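Local coordinates for nitrate transport protein (Xanthomonas axonopodis pv. citri, PDB 3KSX), which binds alkanesulfonates, here MOPS, and probably delivers them from the periplasm to an ABC-type importer, at residues Q237-G240 and L241-R244; S41-L44 and A45-R49; I250-L253 and A254-G258; N169-A172 and A173-G177. One frame throughout, in Å; residues are numbered along the deposited sequence.

Interaction 1 (Q237-G240 and L241-R244); sequences QADG and LLER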
ATOM      1  N   GLN A 237       3.924  11.764  12.481  1.00 37.98           N
ATOM      2  CA  GLN A 237       2.947  12.608  13.138  1.00 38.83           C
ATOM      3  C   GLN A 237       1.615  12.708  12.372  1.00 37.61           C
ATOM      4  O   GLN A 237       0.524  12.604  12.989  1.00 37.16           O
ATOM      5  CB  GLN A 237       3.525  14.006  13.382  1.00 39.54           C
ATOM      6  CG  GLN A 237       4.673  14.048  14.412  1.00 46.28           C
ATOM      7  CD  GLN A 237       4.346  13.297  15.705  1.00 54.04           C
ATOM      8  OE1 GLN A 237       3.353  13.616  16.397  1.00 59.19           O
ATOM      9  NE2 GLN A 237       5.178  12.288  16.043  1.00 54.87           N
ATOM     10  N   ALA A 238       1.677  12.877  11.053  1.00 36.95           N
ATOM     11  CA  ALA A 238       0.446  12.950  10.198  1.00 36.33           C
ATOM     12  C   ALA A 238      -0.547  11.790  10.487  1.00 36.52           C
ATOM     13  O   ALA A 238      -1.818  11.985  10.527  1.00 34.95           O
ATOM     14  CB  ALA A 238       0.825  12.913   8.678  1.00 36.04           C
ATOM     15  N   ASP A 239       0.024  10.580  10.681  1.00 37.09           N
ATOM     16  CA  ASP A 239      -0.801   9.400  10.903  1.00 36.90           C
ATOM     17  C   ASP A 239      -1.670   9.601  12.139  1.00 37.32           C
ATOM     18  O   ASP A 239      -2.796   9.092  12.208  1.00 36.13           O
ATOM     19  CB  ASP A 239       0.017   8.131  11.080  1.00 38.66           C
ATOM     20  CG  ASP A 239      -0.889   6.895  11.153  1.00 41.01           C
ATOM     21  OD1 ASP A 239      -1.450   6.495  10.105  1.00 47.01           O
ATOM     22  OD2 ASP A 239      -1.094   6.364  12.268  1.00 43.15           O
ATOM     23  N   GLY A 240      -1.111  10.333  13.104  1.00 35.16           N
ATOM     24  CA  GLY A 240      -1.769  10.597  14.380  1.00 36.10           C
ATOM     25  C   GLY A 240      -3.022  11.404  14.168  1.00 36.21           C
ATOM     26  O   GLY A 240      -3.965  11.253  14.902  1.00 37.17           O
ATOM     27  N   LEU A 241      -3.039  12.248  13.141  1.00 36.31           N
ATOM     28  CA  LEU A 241      -4.256  12.998  12.758  1.00 37.19           C
ATOM     29  C   LEU A 241      -5.584  12.224  12.695  1.00 37.08           C
ATOM     30  O   LEU A 241      -6.657  12.740  13.039  1.00 37.12           O
ATOM     31  CB  LEU A 241      -4.028  13.673  11.402  1.00 37.02           C
ATOM     32  CG  LEU A 241      -3.055  14.856  11.485  1.00 37.22           C
ATOM     33  CD1 LEU A 241      -3.063  15.701  10.229  1.00 31.44           C
ATOM     34  CD2 LEU A 241      -3.391  15.696  12.738  1.00 34.05           C
ATOM     35  N   LEU A 242      -5.519  11.005  12.196  1.00 37.97           N
ATOM     36  CA  LEU A 242      -6.701  10.148  12.096  1.00 39.58           C
ATOM     37  C   LEU A 242      -7.333   9.787  13.438  1.00 40.87           C
ATOM     38  O   LEU A 242      -8.529   9.465  13.492  1.00 41.34           O
ATOM     39  CB  LEU A 242      -6.339   8.854  11.352  1.00 39.38           C
ATOM     40  CG  LEU A 242      -5.766   8.956   9.939  1.00 40.66           C
ATOM     41  CD1 LEU A 242      -5.209   7.580   9.508  1.00 39.81           C
ATOM     42  CD2 LEU A 242      -6.791   9.511   8.989  1.00 38.38           C
ATOM     43  N   GLU A 243      -6.517   9.787  14.501  1.00 42.21           N
ATOM     44  CA  GLU A 243      -7.000   9.636  15.888  1.00 43.22           C
ATOM     45  C   GLU A 243      -7.156  10.990  16.625  1.00 42.27           C
ATOM     46  O   GLU A 243      -8.267  11.331  17.066  1.00 41.71           O
ATOM     47  CB  GLU A 243      -6.052   8.727  16.678  1.00 43.92           C
ATOM     48  CG  GLU A 243      -6.121   7.268  16.259  1.00 48.70           C
ATOM     49  CD  GLU A 243      -7.202   6.456  17.009  1.00 57.24           C
ATOM     50  OE1 GLU A 243      -8.160   7.063  17.598  1.00 61.78           O
ATOM     51  OE2 GLU A 243      -7.079   5.192  16.993  1.00 59.99           O
ATOM     52  N   ARG A 244      -6.052  11.743  16.750  1.00 41.39           N
ATOM     53  CA  ARG A 244      -6.079  13.075  17.451  1.00 40.91           C
ATOM     54  C   ARG A 244      -7.040  14.114  16.859  1.00 40.66           C
ATOM     55  O   ARG A 244      -7.469  15.055  17.562  1.00 39.90           O
ATOM     56  CB  ARG A 244      -4.661  13.671  17.634  1.00 42.09           C
ATOM     57  CG  ARG A 244      -3.830  13.978  16.372  1.00 45.04           C
ATOM     58  CD  ARG A 244      -2.579  14.826  16.741  1.00 49.50           C
ATOM     59  NE  ARG A 244      -1.385  14.488  15.965  1.00 55.25           N
ATOM     60  CZ  ARG A 244      -0.623  13.403  16.172  1.00 58.72           C
ATOM     61  NH1 ARG A 244      -0.924  12.506  17.124  1.00 61.71           N
ATOM     62  NH2 ARG A 244       0.450  13.196  15.419  1.00 57.48           N
TER
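With CG between the backbone N and the carbonyl carbon (chi1 61°) and a bend at chi3, R244 turns back over G240 and Q237. One face of its guanidinium lies over G240 CA, which is 3.4 Å from R244 NH1. G240 has no side chain, so the flat group can come close to the backbone. The aliphatic part hugs the same residue, with R244 CG 3.1 Å from G240 O. Q237 CG is anti to the carbonyl carbon (chi1 -68°), and a bend at chi2 brings OE1 to 3.1 Å from R244 NH2. The amide and guanidinium planes are 11° apart, but the angle at the donor is too poor for a hydrogen bond. R244 NH2 also comes to 2.5 Å from Q237 O. This approach is too close and badly angled, which makes the exact placing of the exposed guanidinium doubtful.

The backbone is irregular here. L241 N bonds weakly to A238 O, and L242 N weakly to D239 O, each three residues back. G240 O is gripped twice. E243 N reaches it at 3.0 Å from above the carbonyl plane, and R244 N at 2.8 Å. L242 and E243 lack the usual bond four residues back, and the helix is kinked there. D239 OD2 is hydrogen-bonded to A274 N.

This is the last part of helix 225-244. A238, L241 and L242 pack on helix 40-48, at A45, L44, H48 and S40. L241 O also has a weak bond to S249 OG of the following helix, 246-257.

Interaction 2 (S41-L44 and A45-R49); sequences SLVL and AKQHR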
ATOM      1  N   SER A  41      -3.365   9.233   5.700  1.00 35.98           N
ATOM      2  CA  SER A  41      -2.397  10.083   6.422  1.00 36.43           C
ATOM      3  C   SER A  41      -1.555  10.987   5.491  1.00 35.35           C
ATOM      4  O   SER A  41      -1.292  12.155   5.830  1.00 32.97           O
ATOM      5  CB  SER A  41      -1.536   9.272   7.372  1.00 35.99           C
ATOM      6  OG  SER A  41      -0.478   8.689   6.681  1.00 38.56           O
ATOM      7  N   LEU A  42      -1.216  10.479   4.289  1.00 34.58           N
ATOM      8  CA  LEU A  42      -0.369  11.263   3.375  1.00 34.18           C
ATOM      9  C   LEU A  42      -1.176  12.338   2.722  1.00 33.03           C
ATOM     10  O   LEU A  42      -0.668  13.442   2.450  1.00 31.97           O
ATOM     11  CB  LEU A  42       0.274  10.365   2.324  1.00 34.33           C
ATOM     12  CG  LEU A  42       1.143   9.234   2.913  1.00 36.70           C
ATOM     13  CD1 LEU A  42       1.946   8.579   1.846  1.00 34.35           C
ATOM     14  CD2 LEU A  42       2.050   9.785   3.988  1.00 39.32           C
ATOM     15  N   VAL A  43      -2.431  12.001   2.401  1.00 34.02           N
ATOM     16  CA  VAL A  43      -3.422  12.999   1.962  1.00 34.74           C
ATOM     17  C   VAL A  43      -3.515  14.132   2.994  1.00 35.24           C
ATOM     18  O   VAL A  43      -3.473  15.324   2.606  1.00 34.65           O
ATOM     19  CB  VAL A  43      -4.865  12.364   1.594  1.00 33.83           C
ATOM     20  CG1 VAL A  43      -5.884  13.439   1.267  1.00 36.68           C
ATOM     21  CG2 VAL A  43      -4.762  11.358   0.410  1.00 35.94           C
ATOM     22  N   LEU A  44      -3.609  13.802   4.293  1.00 34.19           N
ATOM     23  CA  LEU A  44      -3.638  14.858   5.311  1.00 34.57           C
ATOM     24  C   LEU A  44      -2.342  15.632   5.380  1.00 34.34           C
ATOM     25  O   LEU A  44      -2.382  16.853   5.467  1.00 35.39           O
ATOM     26  CB  LEU A  44      -4.003  14.347   6.698  1.00 32.98           C
ATOM     27  CG  LEU A  44      -5.484  14.001   6.722  1.00 34.55           C
ATOM     28  CD1 LEU A  44      -5.753  13.396   8.030  1.00 38.81           C
ATOM     29  CD2 LEU A  44      -6.430  15.200   6.427  1.00 37.87           C
ATOM     30  N   ALA A  45      -1.211  14.932   5.370  1.00 33.60           N
ATOM     31  CA  ALA A  45       0.077  15.622   5.301  1.00 33.55           C
ATOM     32  C   ALA A  45       0.144  16.581   4.129  1.00 32.44           C
ATOM     33  O   ALA A  45       0.561  17.706   4.292  1.00 34.51           O
ATOM     34  CB  ALA A  45       1.267  14.635   5.312  1.00 34.29           C
ATOM     35  N   LYS A  46      -0.266  16.129   2.954  1.00 33.14           N
ATOM     36  CA  LYS A  46      -0.327  16.969   1.776  1.00 34.32           C
ATOM     37  C   LYS A  46      -1.226  18.198   2.038  1.00 35.16           C
ATOM     38  O   LYS A  46      -0.777  19.337   1.884  1.00 34.90           O
ATOM     39  CB  LYS A  46      -0.749  16.161   0.537  1.00 33.97           C
ATOM     40  CG  LYS A  46      -0.762  16.951  -0.760  1.00 35.29           C
ATOM     41  CD  LYS A  46      -1.016  16.054  -1.987  1.00 33.97           C
ATOM     42  CE  LYS A  46      -1.180  16.935  -3.232  1.00 36.13           C
ATOM     43  NZ  LYS A  46      -1.993  18.168  -2.984  1.00 41.52           N
ATOM     44  N   GLN A  47      -2.460  17.994   2.482  1.00 36.31           N
ATOM     45  CA  GLN A  47      -3.374  19.106   2.534  1.00 37.69           C
ATOM     46  C   GLN A  47      -3.022  20.069   3.657  1.00 36.55           C
ATOM     47  O   GLN A  47      -3.228  21.300   3.498  1.00 38.53           O
ATOM     48  CB  GLN A  47      -4.850  18.679   2.618  1.00 37.97           C
ATOM     49  CG  GLN A  47      -5.329  17.630   1.600  1.00 44.22           C
ATOM     50  CD  GLN A  47      -4.793  17.812   0.163  1.00 50.54           C
ATOM     51  OE1 GLN A  47      -4.792  18.922  -0.386  1.00 54.87           O
ATOM     52  NE2 GLN A  47      -4.339  16.698  -0.450  1.00 49.23           N
ATOM     53  N   HIS A  48      -2.472  19.538   4.744  1.00 35.44           N
ATOM     54  CA  HIS A  48      -2.049  20.367   5.891  1.00 35.95           C
ATOM     55  C   HIS A  48      -0.710  21.047   5.744  1.00 33.36           C
ATOM     56  O   HIS A  48      -0.273  21.825   6.631  1.00 33.42           O
ATOM     57  CB  HIS A  48      -2.048  19.538   7.168  1.00 36.49           C
ATOM     58  CG  HIS A  48      -3.424  19.242   7.697  1.00 42.34           C
ATOM     59  ND1 HIS A  48      -3.665  18.957   9.027  1.00 48.16           N
ATOM     60  CD2 HIS A  48      -4.629  19.203   7.076  1.00 45.92           C
ATOM     61  CE1 HIS A  48      -4.958  18.734   9.200  1.00 48.66           C
ATOM     62  NE2 HIS A  48      -5.567  18.883   8.030  1.00 47.17           N
ATOM     63  N   ARG A  49      -0.046  20.737   4.642  1.00 31.99           N
ATOM     64  CA  ARG A  49       1.279  21.264   4.318  1.00 30.58           C
ATOM     65  C   ARG A  49       2.305  21.051   5.422  1.00 31.18           C
ATOM     66  O   ARG A  49       3.065  21.938   5.702  1.00 30.55           O
ATOM     67  CB  ARG A  49       1.178  22.756   3.910  1.00 30.94           C
ATOM     68  CG  ARG A  49      -0.011  23.036   2.983  1.00 31.29           C
ATOM     69  CD  ARG A  49       0.067  24.378   2.301  1.00 31.67           C
ATOM     70  NE  ARG A  49       1.313  24.563   1.524  1.00 35.59           N
ATOM     71  CZ  ARG A  49       1.551  24.131   0.282  1.00 37.68           C
ATOM     72  NH1 ARG A  49       0.657  23.431  -0.407  1.00 38.86           N
ATOM     73  NH2 ARG A  49       2.722  24.430  -0.261  1.00 40.40           N
TER
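L44 and H48 lie side by side one turn apart and point the same way. L44 CD2 is 4.1 Å from H48 NE2. H48 CG is anti to the carbonyl carbon (chi1 -74°), which sets the imidazole beside the backbone of the turn before. H48 CG is 3.4 Å from L44 O, and the ring meets this oxygen obliquely. The same oxygen accepts a hydrogen bond from H48 N at 2.8 Å.

V43 and Q47 form a second pair, also side by side and pointing alike. A bend at chi2 (-41°) curls the Q47 amide back past V43. Q47 CG comes to 3.1 Å from V43 O, and Q47 NE2 to 4.0 Å from V43 CG1. K46 starts close to the preceding turn, with CB 3.3 Å from L42 O, but its chain then leads away.

L44 also packs on S249 of helix 246-257, the helix that V43 and Q47 meet. L42 and K46 touch Y35 of strand 30-36. Four regular bonds, from A45, K46, Q47 and H48 to the residues four before them, hold the backbone. The arrangement is that of an alpha-helix closed by a Schellman motif. R49 has positive phi, R49 N bonds to K46 O, and R49 is also the N-cap of helix 50-54.

Interaction 3 (I250-L253 and A254-G258); sequences IKTL and AQVSG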
ATOM      1  N   ILE A 250     -12.100  13.336   8.914  1.00 39.17           N
ATOM      2  CA  ILE A 250     -13.145  12.779   8.073  1.00 39.87           C
ATOM      3  C   ILE A 250     -13.625  13.816   7.066  1.00 40.76           C
ATOM      4  O   ILE A 250     -13.772  13.513   5.877  1.00 39.92           O
ATOM      5  CB  ILE A 250     -14.365  12.302   8.892  1.00 39.54           C
ATOM      6  CG1 ILE A 250     -13.992  11.152   9.845  1.00 40.24           C
ATOM      7  CG2 ILE A 250     -15.529  11.930   7.986  1.00 39.78           C
ATOM      8  CD1 ILE A 250     -14.995  11.019  11.074  1.00 44.25           C
ATOM      9  N   LYS A 251     -13.902  15.035   7.525  1.00 42.95           N
ATOM     10  CA  LYS A 251     -14.504  15.998   6.593  1.00 44.35           C
ATOM     11  C   LYS A 251     -13.506  16.381   5.525  1.00 43.74           C
ATOM     12  O   LYS A 251     -13.904  16.535   4.377  1.00 44.05           O
ATOM     13  CB  LYS A 251     -15.140  17.231   7.270  1.00 46.24           C
ATOM     14  CG  LYS A 251     -14.142  18.220   7.866  1.00 51.12           C
ATOM     15  CD  LYS A 251     -13.806  19.433   6.950  1.00 55.39           C
ATOM     16  CE  LYS A 251     -12.450  20.124   7.372  1.00 58.67           C
ATOM     17  NZ  LYS A 251     -12.031  20.091   8.851  1.00 56.80           N
ATOM     18  N   THR A 252     -12.214  16.486   5.878  1.00 41.95           N
ATOM     19  CA  THR A 252     -11.151  16.840   4.908  1.00 40.41           C
ATOM     20  C   THR A 252     -10.931  15.779   3.873  1.00 40.10           C
ATOM     21  O   THR A 252     -10.893  16.093   2.691  1.00 38.86           O
ATOM     22  CB  THR A 252      -9.785  17.172   5.584  1.00 41.12           C
ATOM     23  OG1 THR A 252      -9.965  18.279   6.481  1.00 38.07           O
ATOM     24  CG2 THR A 252      -8.697  17.482   4.534  1.00 40.96           C
ATOM     25  N   LEU A 253     -10.752  14.533   4.333  1.00 39.14           N
ATOM     26  CA  LEU A 253     -10.676  13.363   3.470  1.00 38.49           C
ATOM     27  C   LEU A 253     -11.911  13.195   2.575  1.00 39.29           C
ATOM     28  O   LEU A 253     -11.763  12.851   1.401  1.00 39.13           O
ATOM     29  CB  LEU A 253     -10.409  12.091   4.289  1.00 36.87           C
ATOM     30  CG  LEU A 253      -9.083  12.144   5.069  1.00 37.42           C
ATOM     31  CD1 LEU A 253      -8.983  11.056   6.166  1.00 32.30           C
ATOM     32  CD2 LEU A 253      -7.890  12.104   4.079  1.00 35.47           C
ATOM     33  N   ALA A 254     -13.108  13.415   3.141  1.00 39.94           N
ATOM     34  CA  ALA A 254     -14.334  13.386   2.376  1.00 41.71           C
ATOM     35  C   ALA A 254     -14.224  14.454   1.254  1.00 43.95           C
ATOM     36  O   ALA A 254     -14.412  14.159   0.065  1.00 44.35           O
ATOM     37  CB  ALA A 254     -15.546  13.651   3.309  1.00 40.67           C
ATOM     38  N   GLN A 255     -13.836  15.666   1.655  1.00 45.75           N
ATOM     39  CA  GLN A 255     -13.742  16.825   0.772  1.00 47.73           C
ATOM     40  C   GLN A 255     -12.829  16.537  -0.383  1.00 48.00           C
ATOM     41  O   GLN A 255     -13.180  16.794  -1.539  1.00 49.42           O
ATOM     42  CB  GLN A 255     -13.186  17.997   1.549  1.00 47.76           C
ATOM     43  CG  GLN A 255     -13.601  19.332   1.022  1.00 52.54           C
ATOM     44  CD  GLN A 255     -13.640  20.364   2.140  1.00 59.18           C
ATOM     45  OE1 GLN A 255     -14.400  20.210   3.117  1.00 61.48           O
ATOM     46  NE2 GLN A 255     -12.810  21.422   2.017  1.00 60.54           N
ATOM     47  N   VAL A 256     -11.651  16.007  -0.060  1.00 47.90           N
ATOM     48  CA  VAL A 256     -10.606  15.753  -1.039  1.00 47.96           C
ATOM     49  C   VAL A 256     -10.941  14.574  -1.942  1.00 48.22           C
ATOM     50  O   VAL A 256     -10.918  14.692  -3.158  1.00 48.59           O
ATOM     51  CB  VAL A 256      -9.240  15.534  -0.341  1.00 48.64           C
ATOM     52  CG1 VAL A 256      -8.245  14.928  -1.289  1.00 48.20           C
ATOM     53  CG2 VAL A 256      -8.730  16.866   0.251  1.00 47.90           C
ATOM     54  N   SER A 257     -11.257  13.432  -1.361  1.00 48.20           N
ATOM     55  CA  SER A 257     -11.557  12.255  -2.155  1.00 48.30           C
ATOM     56  C   SER A 257     -12.926  12.344  -2.861  1.00 48.79           C
ATOM     57  O   SER A 257     -13.157  11.635  -3.837  1.00 48.76           O
ATOM     58  CB  SER A 257     -11.590  11.063  -1.233  1.00 48.47           C
ATOM     59  OG  SER A 257     -12.624  11.270  -0.286  1.00 45.30           O
ATOM     60  N   GLY A 258     -13.841  13.164  -2.332  1.00 48.90           N
ATOM     61  CA  GLY A 258     -15.241  13.188  -2.815  1.00 48.81           C
ATOM     62  C   GLY A 258     -16.046  11.933  -2.456  1.00 48.74           C
ATOM     63  O   GLY A 258     -17.118  11.659  -3.019  1.00 48.86           O
TER
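The contact is the C-terminal end of an alpha-helix, 246-257, closed by a glycine with positive phi. The helix is part of a periplasmic binding protein. Regular bonds run four residues back from A254, Q255, V256 and S257. A254 N meets I250 O at 2.8 Å, and A254 CB also lies 3.1 Å from that oxygen. G258 leaves the helix (phi 70°), yet G258 N still bonds to A254 O at 2.7 Å.

On the solvent side K251 and Q255 lie side by side and point the same way. They touch loosely, with K251 CD 4.0 Å from Q255 OE1. T252 OG1 bonds to G248 O, and the ammonium of K251 has a weak hydrogen bond to the same oxygen. The T252 methyl CG2 is 4.3 Å from V256 CG2, a loose contact. V256 CG2 also lies close to T252 O.

One flank of this helix rests on helix 40-48, with T252 on L44, L253 on V43 and V256 on Q47, while I250 and L253 also touch helix 261-269, at residues that include E265 and V264.

S257 sits in the last turn. Its OG lies between the backbone N and the carbonyl carbon (chi1 62°), and this turns the hydroxyl back toward the helix. L253 O accepts a firm bond from S257 N. The hydroxyl also takes a bond from L259 N, just past the glycine. S257 OG lies only 2.5 Å from L253 O, too short for the exact length of this second bond to be trusted.

Interaction 4 (N169-A172 and A173-G177); sequences NARA and AFAAG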
ATOM      1  N   ASN A 169      -9.222   0.637 -12.917  1.00 25.73           N
ATOM      2  CA  ASN A 169      -9.642  -0.261 -13.992  1.00 25.41           C
ATOM      3  C   ASN A 169     -10.315  -1.516 -13.523  1.00 24.35           C
ATOM      4  O   ASN A 169     -11.245  -2.026 -14.190  1.00 22.80           O
ATOM      5  CB  ASN A 169      -8.514  -0.620 -14.913  1.00 25.88           C
ATOM      6  CG  ASN A 169      -8.007   0.575 -15.651  1.00 30.12           C
ATOM      7  OD1 ASN A 169      -8.735   1.574 -15.816  1.00 31.91           O
ATOM      8  ND2 ASN A 169      -6.746   0.525 -16.025  1.00 33.17           N
ATOM      9  N   ALA A 170      -9.840  -2.022 -12.388  1.00 22.39           N
ATOM     10  CA  ALA A 170     -10.504  -3.115 -11.721  1.00 21.50           C
ATOM     11  C   ALA A 170     -11.904  -2.722 -11.239  1.00 22.33           C
ATOM     12  O   ALA A 170     -12.820  -3.509 -11.334  1.00 22.77           O
ATOM     13  CB  ALA A 170      -9.629  -3.697 -10.551  1.00 20.70           C
ATOM     14  N   ARG A 171     -12.098  -1.486 -10.753  1.00 23.56           N
ATOM     15  CA  ARG A 171     -13.409  -1.072 -10.253  1.00 25.14           C
ATOM     16  C   ARG A 171     -14.323  -1.061 -11.426  1.00 25.00           C
ATOM     17  O   ARG A 171     -15.457  -1.418 -11.295  1.00 23.03           O
ATOM     18  CB  ARG A 171     -13.341   0.363  -9.745  1.00 24.16           C
ATOM     19  CG  ARG A 171     -14.719   0.992  -9.549  1.00 32.27           C
ATOM     20  CD  ARG A 171     -15.208   0.562  -8.213  1.00 35.63           C
ATOM     21  NE  ARG A 171     -16.665   0.831  -7.999  1.00 41.48           N
ATOM     22  CZ  ARG A 171     -17.664   0.031  -8.408  1.00 40.17           C
ATOM     23  NH1 ARG A 171     -17.409  -1.060  -9.111  1.00 35.63           N
ATOM     24  NH2 ARG A 171     -18.928   0.324  -8.113  1.00 44.71           N
ATOM     25  N   ALA A 172     -13.811  -0.700 -12.597  1.00 25.80           N
ATOM     26  CA  ALA A 172     -14.714  -0.597 -13.771  1.00 26.57           C
ATOM     27  C   ALA A 172     -15.071  -1.968 -14.281  1.00 27.51           C
ATOM     28  O   ALA A 172     -16.257  -2.185 -14.659  1.00 26.34           O
ATOM     29  CB  ALA A 172     -14.160   0.267 -14.841  1.00 27.05           C
ATOM     30  N   ALA A 173     -14.089  -2.900 -14.296  1.00 26.13           N
ATOM     31  CA  ALA A 173     -14.350  -4.315 -14.671  1.00 26.20           C
ATOM     32  C   ALA A 173     -15.351  -4.972 -13.706  1.00 26.24           C
ATOM     33  O   ALA A 173     -16.220  -5.771 -14.108  1.00 26.44           O
ATOM     34  CB  ALA A 173     -13.055  -5.099 -14.691  1.00 25.63           C
ATOM     35  N   PHE A 174     -15.218  -4.641 -12.441  1.00 25.23           N
ATOM     36  CA  PHE A 174     -16.130  -5.155 -11.369  1.00 25.84           C
ATOM     37  C   PHE A 174     -17.549  -4.624 -11.662  1.00 24.73           C
ATOM     38  O   PHE A 174     -18.478  -5.422 -11.673  1.00 25.57           O
ATOM     39  CB  PHE A 174     -15.662  -4.656  -9.972  1.00 25.66           C
ATOM     40  CG  PHE A 174     -16.317  -5.340  -8.787  1.00 24.59           C
ATOM     41  CD1 PHE A 174     -17.475  -4.804  -8.219  1.00 25.82           C
ATOM     42  CD2 PHE A 174     -15.750  -6.481  -8.207  1.00 23.50           C
ATOM     43  CE1 PHE A 174     -18.042  -5.419  -7.134  1.00 23.69           C
ATOM     44  CE2 PHE A 174     -16.352  -7.104  -7.158  1.00 24.46           C
ATOM     45  CZ  PHE A 174     -17.506  -6.544  -6.624  1.00 25.91           C
ATOM     46  N   ALA A 175     -17.686  -3.312 -11.902  1.00 25.51           N
ATOM     47  CA  ALA A 175     -19.003  -2.655 -12.253  1.00 26.63           C
ATOM     48  C   ALA A 175     -19.637  -3.266 -13.477  1.00 28.39           C
ATOM     49  O   ALA A 175     -20.869  -3.394 -13.542  1.00 29.27           O
ATOM     50  CB  ALA A 175     -18.884  -1.160 -12.435  1.00 27.71           C
ATOM     51  N   ALA A 176     -18.821  -3.681 -14.414  1.00 27.48           N
ATOM     52  CA  ALA A 176     -19.275  -4.262 -15.648  1.00 26.98           C
ATOM     53  C   ALA A 176     -19.514  -5.771 -15.607  1.00 25.97           C
ATOM     54  O   ALA A 176     -19.868  -6.345 -16.598  1.00 26.95           O
ATOM     55  CB  ALA A 176     -18.266  -3.867 -16.777  1.00 28.58           C
ATOM     56  N   GLY A 177     -19.268  -6.453 -14.495  1.00 23.27           N
ATOM     57  CA  GLY A 177     -19.584  -7.902 -14.372  1.00 25.06           C
ATOM     58  C   GLY A 177     -18.523  -8.811 -14.964  1.00 25.46           C
ATOM     59  O   GLY A 177     -18.744  -9.984 -15.175  1.00 27.35           O
TER
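A172, A173 and R171 have the most surface buried along this helix. R171 reaches forward over the next turn. Its CG is anti to the backbone N (chi1 165°), and a bend at chi2 (83°) brings the guanidinium alongside F174 and A175. R171 NH1 is 3.6 Å from A175 CB. A175 N lies at the edge of the guanidinium, near its plane. R171 NH1 also meets the phenyl ring obliquely, 3.8 Å from F174 CD1. F174 CB stays near the backbone, but its ring leads away.

A173 is buried. Its methyl packs against the preceding turn, with CB 3.6 Å from N169 O. A bound sulfate, probably from the crystallisation liquor, lies about 4 Å from this side chain.

A172 is exposed. A172 O accepts from A176 N at 3.0 Å, and A176 CB is 3.4 Å from the same oxygen. G177 then takes positive phi, and G177 N bonds to F174 O. This is a Schellman motif at the end of the helix.

Helix 167-175 packs on strand 181-185, helix 188-194 and nearby loops. A170 and R171 touch W182 of the strand. R171 and F174 touch L192 of helix 188-194, and R171 also meets W188 there.

Interactions 1, 2 and 3 form one cluster of three helices on the same side of the chain's centre. Interaction 2 is the buried member and touches both others. Interactions 1 and 3 also meet, with L242 CD2 3.9 Å from L253 CD1. Interaction 3 is a surface contact, and interaction 1 is partly buried. Interaction 4 stands apart, on helix 167-175, with nearest atoms about 12 Å from interaction 3. Exposed polar chains mark interactions 1 and 3. Interaction 2 offers its neighbours leucine, valine and alanine, together with S41, K46, Q47 and H48. Interaction 4 is partly buried and built from alanines, F174 and the R171 guanidinium. Interactions 2, 3 and 4 end at a residue with positive phi.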